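Local atomic coordinates of beta-N-acetylglucosaminidase-like protein Glycoside hydrolase family 20 (Flavobacterium johnsoniae, PDB entry 6YHH), a protein that probably removes terminal N-acetylglucosamine units from chitin-derived oligosaccharides, as a family 20 beta-N-acetylhexosaminidase of bacterial chitin metabolism. Residues Q362-E367 with E377-S382; V31-N36 with G63-L68; E533-Y538 with H657-L662; P245-K250 with P289-I294. All blocks are in the same frame, centred on the assembly; numbering follows the deposited sequence.

Interaction 1. Residues Q362-E367 with E377-S382; sequences QLMGWE and EAIVHS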
loop_
_atom_site.group_PDB
_atom_site.type_symbol
_atom_site.label_atom_id
_atom_site.label_comp_id
_atom_site.label_asym_id
_atom_site.label_seq_id
_atom_site.Cartn_x
_atom_site.Cartn_y
_atom_site.Cartn_z
ATOM N N GLN A 362 -13.415 30.939 -8.748
ATOM C CA GLN A 362 -14.609 31.194 -7.995
ATOM C C GLN A 362 -14.465 30.698 -6.563
ATOM O O GLN A 362 -13.755 29.738 -6.317
ATOM C CB GLN A 362 -15.766 30.440 -8.608
ATOM C CG GLN A 362 -16.205 31.006 -9.960
ATOM C CD GLN A 362 -17.026 30.053 -10.798
ATOM O OE1 GLN A 362 -18.192 29.727 -10.499
ATOM N NE2 GLN A 362 -16.429 29.605 -11.902
ATOM N N LEU A 363 -15.125 31.394 -5.641
ATOM C CA LEU A 363 -14.937 31.153 -4.181
ATOM C C LEU A 363 -15.963 30.215 -3.654
ATOM O O LEU A 363 -17.140 30.294 -3.991
ATOM C CB LEU A 363 -15.043 32.520 -3.451
ATOM C CG LEU A 363 -14.742 32.650 -1.948
ATOM C CD1 LEU A 363 -14.225 34.011 -1.626
ATOM C CD2 LEU A 363 -15.973 32.214 -1.147
ATOM N N MET A 364 -15.510 29.264 -2.833
ATOM C CA MET A 364 -16.369 28.339 -2.122
ATOM C C MET A 364 -16.028 28.387 -0.650
ATOM O O MET A 364 -14.888 28.585 -0.292
ATOM C CB MET A 364 -16.131 26.944 -2.733
ATOM C CG MET A 364 -17.019 25.856 -2.107
ATOM S SD MET A 364 -17.002 24.378 -3.109
ATOM C CE MET A 364 -18.116 23.339 -2.137
ATOM N N GLY A 365 -17.004 28.137 0.183
ATOM C CA GLY A 365 -16.779 28.049 1.613
ATOM C C GLY A 365 -17.840 27.284 2.361
ATOM O O GLY A 365 -18.979 27.115 1.877
ATOM N N TRP A 366 -17.488 26.854 3.582
ATOM C CA TRP A 366 -18.449 26.232 4.483
ATOM C C TRP A 366 -19.565 27.240 4.837
ATOM O O TRP A 366 -19.373 28.454 4.771
ATOM C CB TRP A 366 -17.741 25.768 5.751
ATOM C CG TRP A 366 -16.664 24.727 5.467
ATOM C CD1 TRP A 366 -15.325 24.891 5.655
ATOM C CD2 TRP A 366 -16.840 23.359 5.020
ATOM N NE1 TRP A 366 -14.666 23.772 5.227
ATOM C CE2 TRP A 366 -15.564 22.817 4.849
ATOM C CE3 TRP A 366 -17.960 22.543 4.699
ATOM C CZ2 TRP A 366 -15.349 21.531 4.423
ATOM C CZ3 TRP A 366 -17.737 21.252 4.310
ATOM C CH2 TRP A 366 -16.446 20.743 4.185
ATOM N N GLU A 367 -20.746 26.731 5.118
ATOM C CA GLU A 367 -21.969 27.541 5.171
ATOM C C GLU A 367 -21.897 28.787 6.050
ATOM O O GLU A 367 -22.676 29.745 5.824
ATOM C CB GLU A 367 -23.123 26.616 5.582
ATOM C CG GLU A 367 -23.049 26.137 7.021
ATOM C CD GLU A 367 -24.174 25.228 7.367
ATOM O OE1 GLU A 367 -24.205 24.129 6.790
ATOM O OE2 GLU A 367 -25.016 25.624 8.232
ATOM N N GLU A 377 -22.157 34.761 -6.363
ATOM C CA GLU A 377 -21.277 33.889 -7.148
ATOM C C GLU A 377 -20.479 32.911 -6.234
ATOM O O GLU A 377 -19.803 32.052 -6.767
ATOM C CB GLU A 377 -20.281 34.686 -7.947
ATOM C CG GLU A 377 -20.995 35.650 -8.927
ATOM C CD GLU A 377 -20.010 36.514 -9.686
ATOM O OE1 GLU A 377 -20.137 37.771 -9.740
ATOM O OE2 GLU A 377 -19.084 35.917 -10.248
ATOM N N ALA A 378 -20.512 33.094 -4.936
ATOM C CA ALA A 378 -19.833 32.102 -3.980
ATOM C C ALA A 378 -20.641 30.812 -3.917
ATOM O O ALA A 378 -21.901 30.793 -3.889
ATOM C CB ALA A 378 -19.709 32.670 -2.600
ATOM N N ILE A 379 -19.907 29.690 -3.905
ATOM C CA ILE A 379 -20.538 28.392 -3.638
ATOM C C ILE A 379 -20.601 28.094 -2.153
ATOM O O ILE A 379 -19.579 28.258 -1.427
ATOM C CB ILE A 379 -19.785 27.311 -4.373
ATOM C CG1 ILE A 379 -19.808 27.662 -5.840
ATOM C CG2 ILE A 379 -20.426 25.960 -4.146
ATOM C CD1 ILE A 379 -19.014 26.798 -6.695
ATOM N N VAL A 380 -21.789 27.701 -1.663
ATOM C CA VAL A 380 -22.026 27.502 -0.239
ATOM C C VAL A 380 -21.929 25.998 0.022
ATOM O O VAL A 380 -22.626 25.231 -0.653
ATOM C CB VAL A 380 -23.402 28.049 0.187
ATOM C CG1 VAL A 380 -23.789 27.658 1.641
ATOM C CG2 VAL A 380 -23.343 29.543 0.100
ATOM N N HIS A 381 -21.114 25.601 1.004
ATOM C CA HIS A 381 -20.931 24.202 1.315
ATOM C C HIS A 381 -21.718 23.896 2.593
ATOM O O HIS A 381 -21.324 24.258 3.692
ATOM C CB HIS A 381 -19.427 23.916 1.430
ATOM C CG HIS A 381 -19.081 22.481 1.285
ATOM N ND1 HIS A 381 -17.783 22.082 1.110
ATOM C CD2 HIS A 381 -19.842 21.346 1.299
ATOM C CE1 HIS A 381 -17.739 20.767 0.992
ATOM N NE2 HIS A 381 -18.965 20.281 1.133
ATOM N N SER A 382 -22.873 23.237 2.413
ATOM C CA SER A 382 -23.782 22.928 3.477
ATOM C C SER A 382 -23.345 21.681 4.245
ATOM O O SER A 382 -23.354 20.573 3.690
ATOM C CB SER A 382 -25.188 22.698 2.880
ATOM O OG SER A 382 -26.140 22.354 3.880
HETATM O O HOH W 1 -20.001 31.134 -9.242
HETATM O O HOH W 2 -17.201 33.052 -6.726
#
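Trp366 and His381 meet in an offset stack: the six-membered Trp366 ring and the imidazole have centroids 4.0 Å apart and planes 16° from parallel. Trp366 CZ3 sits over the imidazole centre, 3.3 Å from His381 ND1, and from the opposite face the methyl of Met364 closes in, CE lying 3.5 Å from His381 ND1. Met364 reaches that far because its chain is extended, with CG trans to the backbone N (chi1 -178°). Both imidazole nitrogens are engaged, ND1 with His312 and NE2 with Ser409, which fixes the rotation of the ring. Replacing His381 by an alanine is likely to open a gap between Met364 CE and the Trp366 ring and to leave His312 and Ser409 without their partner.

The backbones pair in parallel. Ile379 N donates to Leu363 O (2.8 Å), Gly365 N to Ile379 O (3.0 Å), and His381 N to Gly365 O (2.8 Å); Glu367 N to His381 O is weak. Water extends the pairing, joining Gln362 OE1 to Glu377 O.

The Trp366 side chain lies about 8 Å from that of Glu317, the predicted proton donor, and such parallel strand pairing is typical of the TIM barrel, here the catalytic domain.

Interaction 2. Residues V31-N36 with G63-L68; sequences VNISGN and GFITKL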
loop_
_atom_site.group_PDB
_atom_site.type_symbol
_atom_site.label_atom_id
_atom_site.label_comp_id
_atom_site.label_asym_id
_atom_site.label_seq_id
_atom_site.Cartn_x
_atom_site.Cartn_y
_atom_site.Cartn_z
ATOM N N VAL A 31 -9.480 -3.667 -28.172
ATOM C CA VAL A 31 -10.129 -2.385 -28.051
ATOM C C VAL A 31 -9.648 -1.400 -29.098
ATOM O O VAL A 31 -8.474 -1.324 -29.457
ATOM C CB VAL A 31 -10.011 -1.793 -26.614
ATOM C CG1 VAL A 31 -8.578 -1.444 -26.282
ATOM C CG2 VAL A 31 -10.907 -0.588 -26.425
ATOM N N ASN A 32 -10.591 -0.586 -29.555
ATOM C CA ASN A 32 -10.361 0.461 -30.549
ATOM C C ASN A 32 -11.105 1.698 -30.133
ATOM O O ASN A 32 -12.226 1.554 -29.597
ATOM C CB ASN A 32 -10.927 -0.000 -31.902
ATOM C CG ASN A 32 -10.508 0.914 -33.029
ATOM O OD1 ASN A 32 -9.311 1.135 -33.253
ATOM N ND2 ASN A 32 -11.525 1.505 -33.731
ATOM N N ILE A 33 -10.503 2.841 -30.398
ATOM C CA ILE A 33 -11.028 4.114 -30.022
ATOM C C ILE A 33 -11.156 4.987 -31.279
ATOM O O ILE A 33 -10.205 5.074 -32.073
ATOM C CB ILE A 33 -10.134 4.874 -29.024
ATOM C CG1 ILE A 33 -9.762 3.993 -27.816
ATOM C CG2 ILE A 33 -10.817 6.144 -28.568
ATOM C CD1 ILE A 33 -8.665 4.646 -27.026
ATOM N N SER A 34 -12.280 5.681 -31.383
ATOM C CA SER A 34 -12.569 6.526 -32.539
ATOM C C SER A 34 -13.199 7.836 -32.153
ATOM O O SER A 34 -13.572 8.090 -30.989
ATOM C CB SER A 34 -13.466 5.789 -33.527
ATOM O OG SER A 34 -14.753 5.588 -32.982
ATOM N N GLY A 35 -13.222 8.741 -33.129
ATOM C CA GLY A 35 -13.808 10.015 -32.887
ATOM C C GLY A 35 -12.806 11.069 -32.535
ATOM O O GLY A 35 -11.696 11.190 -33.133
ATOM N N ASN A 36 -13.178 11.907 -31.589
ATOM C CA ASN A 36 -12.315 13.042 -31.209
ATOM C C ASN A 36 -12.325 13.203 -29.679
ATOM O O ASN A 36 -12.660 14.226 -29.160
ATOM C CB ASN A 36 -12.703 14.360 -31.889
ATOM C CG ASN A 36 -11.758 15.494 -31.581
ATOM O OD1 ASN A 36 -10.586 15.300 -31.386
ATOM N ND2 ASN A 36 -12.298 16.704 -31.480
ATOM N N GLY A 63 -0.748 -4.137 -25.487
ATOM C CA GLY A 63 -0.078 -3.590 -24.322
ATOM C C GLY A 63 -0.663 -2.218 -24.042
ATOM O O GLY A 63 -1.806 -2.130 -23.622
ATOM N N PHE A 64 0.099 -1.187 -24.314
ATOM C CA PHE A 64 -0.390 0.208 -24.169
ATOM C C PHE A 64 -1.247 0.650 -25.362
ATOM O O PHE A 64 -0.924 0.333 -26.516
ATOM C CB PHE A 64 0.793 1.126 -23.991
ATOM C CG PHE A 64 1.533 0.929 -22.670
ATOM C CD1 PHE A 64 2.535 -0.011 -22.574
ATOM C CD2 PHE A 64 1.178 1.653 -21.514
ATOM C CE1 PHE A 64 3.197 -0.226 -21.366
ATOM C CE2 PHE A 64 1.839 1.432 -20.280
ATOM C CZ PHE A 64 2.862 0.499 -20.228
ATOM N N ILE A 65 -2.346 1.367 -25.077
ATOM C CA ILE A 65 -3.228 1.962 -26.101
ATOM C C ILE A 65 -2.846 3.445 -26.131
ATOM O O ILE A 65 -2.839 4.149 -25.098
ATOM C CB ILE A 65 -4.694 1.677 -25.752
ATOM C CG1 ILE A 65 -5.056 0.216 -26.030
ATOM C CG2 ILE A 65 -5.602 2.603 -26.556
ATOM C CD1 ILE A 65 -5.054 -0.621 -24.806
ATOM N N THR A 66 -2.422 3.937 -27.320
ATOM C CA THR A 66 -1.888 5.286 -27.435
ATOM C C THR A 66 -2.453 6.203 -28.549
ATOM O O THR A 66 -2.212 7.429 -28.483
ATOM C CB THR A 66 -0.358 5.265 -27.638
ATOM O OG1 THR A 66 -0.041 4.480 -28.769
ATOM C CG2 THR A 66 0.315 4.645 -26.412
ATOM N N LYS A 67 -3.149 5.605 -29.514
ATOM C CA LYS A 67 -3.707 6.339 -30.698
ATOM C C LYS A 67 -5.101 5.852 -31.035
ATOM O O LYS A 67 -5.538 4.772 -30.659
ATOM C CB LYS A 67 -2.811 6.068 -31.920
ATOM C CG LYS A 67 -1.331 6.529 -31.848
ATOM C CD LYS A 67 -0.500 6.025 -33.058
ATOM N N LEU A 68 -5.782 6.685 -31.813
ATOM C CA LEU A 68 -7.032 6.314 -32.406
ATOM C C LEU A 68 -6.852 5.268 -33.483
ATOM O O LEU A 68 -5.833 5.237 -34.188
ATOM C CB LEU A 68 -7.740 7.549 -32.985
ATOM C CG LEU A 68 -7.968 8.739 -32.062
ATOM C CD1 LEU A 68 -8.462 9.982 -32.829
ATOM C CD2 LEU A 68 -8.920 8.421 -30.942
HETATM O O HOH W 3 -7.629 2.808 -30.984
#
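Ile33 on strand 31-35 packs against Ile65 and Leu68 of an irregular segment, within the alpha/beta domain that family 20 enzymes carry ahead of the barrel. Helix 40-56 lies between the two segments in sequence, and the loop 63-68 returns the chain toward strand 76-80, which pairs in parallel with strand 31-35; the whole is a beta-alpha-beta crossover, and this contact joins its first strand to its return loop.

The apolar contacts form two clusters. In the buried one, Ile33 CD1 touches Ile65 CG2 at 3.7 Å, and Val31 CG1 lies 3.9 Å from Ile65 CG1. With chi1 at 67°, Val31 places CG1 between its backbone N and carbonyl carbon, the branch that meets Ile65. Val45 of helix 40-56 touches both Val31 and Ile33, while Leu49 touches Ile65, so the helix closes this cluster. Nearer the surface, the side chains of Ile33 and Leu68 cross at about a right angle, with Ile33 CG2 3.8 Å from Leu68 CD2.

No direct hydrogen bond joins the segments. A water instead accepts from Ile33 N at 2.9 Å and lies close to Lys67 O and Asn32 OD1; Asn32 OD1 accepts from Phe71 N. Backbone oxygens receive carbon contacts: Leu68 CA approaches Ile33 O at 3.4 Å, and the other methyl of Leu68, CD1, rests 3.5 Å from Gly35 O.

Interaction 3. Residues E533-Y538 with H657-L662; sequences EPLKGY and HADVEL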
loop_
_atom_site.group_PDB
_atom_site.type_symbol
_atom_site.label_atom_id
_atom_site.label_comp_id
_atom_site.label_asym_id
_atom_site.label_seq_id
_atom_site.Cartn_x
_atom_site.Cartn_y
_atom_site.Cartn_z
ATOM N N GLU A 533 -18.555 -2.717 16.100
ATOM C CA GLU A 533 -18.488 -1.468 15.330
ATOM C C GLU A 533 -17.833 -0.396 16.138
ATOM O O GLU A 533 -18.041 -0.273 17.299
ATOM C CB GLU A 533 -19.862 -1.080 14.819
ATOM C CG GLU A 533 -20.500 -2.210 13.991
ATOM C CD GLU A 533 -21.900 -1.883 13.479
ATOM O OE1 GLU A 533 -22.435 -0.777 13.652
ATOM O OE2 GLU A 533 -22.557 -2.812 12.942
ATOM N N PRO A 534 -17.005 0.409 15.502
ATOM C CA PRO A 534 -16.393 1.461 16.296
ATOM C C PRO A 534 -17.403 2.494 16.810
ATOM O O PRO A 534 -18.415 2.798 16.166
ATOM C CB PRO A 534 -15.402 2.122 15.340
ATOM C CG PRO A 534 -15.589 1.487 14.028
ATOM C CD PRO A 534 -16.648 0.420 14.087
ATOM N N LEU A 535 -17.159 3.039 17.991
ATOM C CA LEU A 535 -18.119 3.985 18.557
ATOM C C LEU A 535 -18.379 5.143 17.595
ATOM O O LEU A 535 -17.485 5.652 16.921
ATOM C CB LEU A 535 -17.639 4.475 19.919
ATOM C CG LEU A 535 -17.363 3.516 21.041
ATOM C CD1 LEU A 535 -17.097 4.194 22.365
ATOM C CD2 LEU A 535 -18.590 2.659 21.209
ATOM N N LYS A 536 -19.649 5.556 17.523
ATOM C CA LYS A 536 -20.116 6.467 16.487
ATOM C C LYS A 536 -20.214 7.910 16.929
ATOM O O LYS A 536 -20.427 8.186 18.113
ATOM C CB LYS A 536 -21.489 6.005 15.968
ATOM C CG LYS A 536 -21.448 4.625 15.336
ATOM C CD LYS A 536 -22.845 4.002 15.148
ATOM C CE LYS A 536 -22.844 2.750 14.263
ATOM N NZ LYS A 536 -22.019 1.674 14.893
ATOM N N GLY A 537 -20.145 8.835 15.987
ATOM C CA GLY A 537 -20.385 10.229 16.333
ATOM C C GLY A 537 -19.076 10.821 16.876
ATOM O O GLY A 537 -18.002 10.678 16.243
ATOM N N TYR A 538 -19.191 11.408 18.075
ATOM C CA TYR A 538 -18.023 12.021 18.713
ATOM C C TYR A 538 -17.728 11.334 20.048
ATOM O O TYR A 538 -17.270 11.964 20.992
ATOM C CB TYR A 538 -18.253 13.583 18.791
ATOM C CG TYR A 538 -18.326 14.286 17.399
ATOM C CD1 TYR A 538 -17.190 14.555 16.670
ATOM C CD2 TYR A 538 -19.544 14.595 16.802
ATOM C CE1 TYR A 538 -17.251 15.177 15.403
ATOM C CE2 TYR A 538 -19.630 15.198 15.560
ATOM C CZ TYR A 538 -18.473 15.450 14.814
ATOM O OH TYR A 538 -18.535 16.070 13.499
ATOM N N HIS A 657 -15.501 -0.823 26.289
ATOM C CA HIS A 657 -14.394 -1.706 25.948
ATOM C C HIS A 657 -13.933 -1.443 24.517
ATOM O O HIS A 657 -14.679 -1.588 23.556
ATOM C CB HIS A 657 -14.788 -3.171 26.066
ATOM C CG HIS A 657 -15.339 -3.489 27.386
ATOM N ND1 HIS A 657 -14.613 -3.312 28.532
ATOM C CD2 HIS A 657 -16.578 -3.859 27.760
ATOM C CE1 HIS A 657 -15.382 -3.588 29.583
ATOM N NE2 HIS A 657 -16.563 -3.962 29.139
ATOM N N ALA A 658 -12.657 -1.056 24.413
ATOM C CA ALA A 658 -11.934 -1.031 23.112
ATOM C C ALA A 658 -12.479 -0.007 22.131
ATOM O O ALA A 658 -12.133 -0.063 20.954
ATOM C CB ALA A 658 -11.792 -2.392 22.512
ATOM N N ASP A 659 -13.325 0.944 22.580
ATOM C CA ASP A 659 -13.944 1.908 21.689
ATOM C C ASP A 659 -14.702 1.247 20.562
ATOM O O ASP A 659 -14.795 1.760 19.482
ATOM C CB ASP A 659 -12.882 2.939 21.186
ATOM C CG ASP A 659 -12.543 4.003 22.241
ATOM O OD1 ASP A 659 -13.355 4.192 23.213
ATOM O OD2 ASP A 659 -11.441 4.631 22.192
ATOM N N VAL A 660 -15.348 0.127 20.884
ATOM C CA VAL A 660 -16.296 -0.458 19.969
ATOM C C VAL A 660 -17.579 -0.804 20.748
ATOM O O VAL A 660 -17.587 -0.759 21.989
ATOM C CB VAL A 660 -15.793 -1.761 19.316
ATOM C CG1 VAL A 660 -14.541 -1.515 18.509
ATOM C CG2 VAL A 660 -15.506 -2.849 20.345
ATOM N N GLU A 661 -18.589 -1.201 19.984
ATOM C CA GLU A 661 -19.841 -1.676 20.482
ATOM C C GLU A 661 -20.246 -2.944 19.777
ATOM O O GLU A 661 -19.898 -3.218 18.642
ATOM C CB GLU A 661 -20.897 -0.606 20.298
ATOM C CG GLU A 661 -21.274 -0.266 18.866
ATOM C CD GLU A 661 -22.087 0.983 18.695
ATOM O OE1 GLU A 661 -22.097 1.813 19.619
ATOM O OE2 GLU A 661 -22.691 1.182 17.601
ATOM N N LEU A 662 -21.007 -3.761 20.504
ATOM C CA LEU A 662 -21.643 -4.939 19.924
ATOM C C LEU A 662 -22.935 -4.590 19.187
ATOM O O LEU A 662 -23.879 -4.088 19.787
ATOM C CB LEU A 662 -21.979 -5.996 21.021
ATOM C CG LEU A 662 -20.823 -6.774 21.630
ATOM C CD1 LEU A 662 -21.276 -7.473 22.932
ATOM C CD2 LEU A 662 -20.226 -7.737 20.632
HETATM O O HOH W 4 -21.763 4.470 19.118
#
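Lys536 NZ is held by two carboxylates, donating to Glu661 OE2 across the contact and to Glu533 OE1 within its own segment, each at 2.8 Å. The two bonds differ in approach. Glu533 OE1 uses its anti lone pair, whereas Glu661 OE2 is met from above the carboxylate plane, 39° out of it. A bend at the last torsion of the lysine (chi4 62°) turns the ammonium group toward the acids, whose oxygens OE1 of Glu533 and OE2 of Glu661 are 4.4 Å apart. The shared cation probably offsets their mutual repulsion, so a methionine in place of Lys536 is likely to leave the two acids facing each other without the charge that balances them.

The remaining oxygens have other partners. Glu661 OE1 takes a bond from a water that also accepts from Lys536 N, and forms a salt bridge with Lys655; Glu533 OE2 is held by Ser663 OG and Ala564 N.

Next to this network the backbones pair: Glu533 N donates to Glu661 O and Glu661 N to Glu533 O, both at 2.9 Å. Leu535 N adds a longer bond of 3.1 Å to Asp659 O. The leucine then lays CD2 against the backbone of Val660, 3.6 Å from its C atom, while Val660 CG1 faces Pro534 CA.

The arrangement is a minimal two-stranded antiparallel sheet, with Glu533 and Glu661 as its hydrogen-bonded pair, joining chain regions with 118 residues between them across the largely helical C-terminal part of the protein.

Interaction 4. Residues P245-K250 with P289-I294; sequences PEIGSK and PKTYKI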
loop_
_atom_site.group_PDB
_atom_site.type_symbol
_atom_site.label_atom_id
_atom_site.label_comp_id
_atom_site.label_asym_id
_atom_site.label_seq_id
_atom_site.Cartn_x
_atom_site.Cartn_y
_atom_site.Cartn_z
ATOM N N PRO A 245 2.428 34.305 13.700
ATOM C CA PRO A 245 1.647 34.714 14.907
ATOM C C PRO A 245 1.168 36.136 14.852
ATOM O O PRO A 245 0.180 36.489 15.498
ATOM C CB PRO A 245 2.609 34.539 16.081
ATOM C CG PRO A 245 4.010 34.458 15.468
ATOM C CD PRO A 245 3.828 33.896 14.053
ATOM N N GLU A 246 1.831 36.943 14.014
ATOM C CA GLU A 246 1.499 38.374 13.985
ATOM C C GLU A 246 0.158 38.697 13.322
ATOM O O GLU A 246 -0.378 39.772 13.542
ATOM C CB GLU A 246 2.660 39.161 13.338
ATOM C CG GLU A 246 2.827 38.905 11.856
ATOM C CD GLU A 246 3.798 37.764 11.498
ATOM O OE1 GLU A 246 4.351 37.881 10.374
ATOM O OE2 GLU A 246 3.987 36.811 12.309
ATOM N N ILE A 247 -0.444 37.743 12.591
ATOM C CA ILE A 247 -1.786 37.935 12.063
ATOM C C ILE A 247 -2.850 37.194 12.863
ATOM O O ILE A 247 -4.015 37.100 12.401
ATOM C CB ILE A 247 -1.843 37.557 10.579
ATOM C CG1 ILE A 247 -1.582 36.076 10.342
ATOM C CG2 ILE A 247 -0.866 38.427 9.768
ATOM C CD1 ILE A 247 -1.801 35.597 8.912
ATOM N N GLY A 248 -2.527 36.794 14.078
ATOM C CA GLY A 248 -3.558 36.196 14.938
ATOM C C GLY A 248 -4.427 37.238 15.633
ATOM O O GLY A 248 -4.114 38.468 15.662
ATOM N N SER A 249 -5.484 36.763 16.286
ATOM C CA SER A 249 -6.484 37.689 16.806
ATOM C C SER A 249 -6.386 37.867 18.297
ATOM O O SER A 249 -6.947 38.811 18.830
ATOM C CB SER A 249 -7.911 37.236 16.471
ATOM O OG SER A 249 -8.089 37.224 15.062
ATOM N N LYS A 250 -5.721 36.971 19.010
ATOM C CA LYS A 250 -5.549 37.076 20.472
ATOM C C LYS A 250 -4.664 38.244 20.828
ATOM O O LYS A 250 -3.690 38.514 20.176
ATOM C CB LYS A 250 -5.049 35.748 21.072
ATOM C CG LYS A 250 -5.009 35.659 22.601
ATOM C CD LYS A 250 -4.544 34.312 23.104
ATOM N N PRO A 289 -4.112 44.488 8.102
ATOM C CA PRO A 289 -3.786 44.476 6.700
ATOM C C PRO A 289 -2.777 43.395 6.294
ATOM O O PRO A 289 -2.833 42.904 5.124
ATOM C CB PRO A 289 -3.180 45.887 6.450
ATOM C CG PRO A 289 -3.563 46.692 7.611
ATOM C CD PRO A 289 -3.752 45.768 8.770
ATOM N N LYS A 290 -1.938 42.945 7.223
ATOM C CA LYS A 290 -0.983 41.920 6.934
ATOM C C LYS A 290 -1.653 40.575 6.700
ATOM O O LYS A 290 -1.178 39.785 5.856
ATOM C CB LYS A 290 0.100 41.825 8.050
ATOM C CG LYS A 290 1.339 41.070 7.572
ATOM C CD LYS A 290 2.459 41.025 8.639
ATOM C CE LYS A 290 3.739 40.459 7.970
ATOM N NZ LYS A 290 4.895 40.229 8.853
ATOM N N THR A 291 -2.788 40.351 7.324
ATOM C CA THR A 291 -3.551 39.091 7.058
ATOM C C THR A 291 -3.885 38.978 5.551
ATOM O O THR A 291 -3.655 37.944 4.933
ATOM C CB THR A 291 -4.863 39.100 7.868
ATOM O OG1 THR A 291 -4.570 39.208 9.265
ATOM C CG2 THR A 291 -5.706 37.921 7.578
ATOM N N TYR A 292 -4.400 40.062 4.942
ATOM C CA TYR A 292 -4.754 40.073 3.534
ATOM C C TYR A 292 -3.534 40.020 2.639
ATOM O O TYR A 292 -3.553 39.329 1.608
ATOM C CB TYR A 292 -5.666 41.284 3.255
ATOM C CG TYR A 292 -6.931 41.251 4.079
ATOM C CD1 TYR A 292 -7.955 40.376 3.774
ATOM C CD2 TYR A 292 -7.074 42.075 5.198
ATOM C CE1 TYR A 292 -9.088 40.322 4.547
ATOM C CE2 TYR A 292 -8.192 42.011 6.001
ATOM C CZ TYR A 292 -9.214 41.168 5.661
ATOM O OH TYR A 292 -10.377 41.144 6.430
ATOM N N LYS A 293 -2.459 40.705 3.009
ATOM C CA LYS A 293 -1.200 40.649 2.289
ATOM C C LYS A 293 -0.667 39.226 2.190
ATOM O O LYS A 293 -0.323 38.768 1.079
ATOM C CB LYS A 293 -0.173 41.578 2.910
ATOM C CG LYS A 293 1.143 41.594 2.130
ATOM C CD LYS A 293 2.162 42.593 2.637
ATOM C CE LYS A 293 3.480 42.474 1.859
ATOM N N ILE A 294 -0.588 38.524 3.326
ATOM C CA ILE A 294 -0.049 37.194 3.342
ATOM C C ILE A 294 -0.968 36.250 2.546
ATOM O O ILE A 294 -0.512 35.431 1.757
ATOM C CB ILE A 294 0.126 36.684 4.790
ATOM C CG1 ILE A 294 1.368 37.444 5.385
ATOM C CG2 ILE A 294 0.420 35.203 4.792
ATOM C CD1 ILE A 294 1.485 37.301 6.851
#
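The backbone of 245-250 makes a tight bend, Gly248 N bonding to Pro245 O at 3.1 Å, and it sets Ile247 against the first turns of helix 289-302, where Ile247 CA lies 5.4 Å from Thr291 CA. Both pieces belong to the TIM-barrel catalytic domain, where this loop, which follows helix 238-243, packs on a later helix.

Ile247 carries the apolar part. Its CG2 methyl points into the helix surface, 3.9 Å from Ile294 CD1 and equally far from Lys290 CB, so it rests between residues one helical turn apart. The torsion matters here: with CG1 between the backbone N and the carbonyl carbon (chi1 65°), the CG2 methyl rather than the ethyl arm meets the helix. Ile247 CB is also close to a polar atom, 3.4 Å from Thr291 OG1. That hydroxyl has its hydrogen-bond partner in Asp285 O, and Asp285 is also backbone-bonded to Ile247, tying loop and helix to one neighbouring residue.

On the solvent-exposed side, Lys290 is extended from CG onward, which carries NZ to the Glu246 carboxylate. Glu246 lays CG, set by chi1 at 69°, 3.9 Å from Lys290 CD, and a bend at chi2 turns its carboxylate to the ammonium group. The salt bridge closes at 2.8 Å between Lys290 NZ and Glu246 OE1, the nitrogen on the anti side of that oxygen, 20° out of the carboxylate plane.

How the interactions relate
The four contacts are spatially separate. Interactions 1 and 4 both lie in the catalytic domain, their centres about 23 Å apart: interaction 1 is a buried strand pair with stacked rings near the predicted proton donor, whereas interaction 4 sets a loop on a peripheral helix, with Ile247 packed against the helix and a salt bridge on the solvent-exposed side. Interaction 2, in the N-terminal domain, is partly buried and relies on aliphatic side chains and a water instead of direct bonds. Interaction 3, about 50 Å from it between centres and likewise partly buried, shares strand pairing with interaction 1, but antiparallel, and replaces stacked rings with a three-residue charge network.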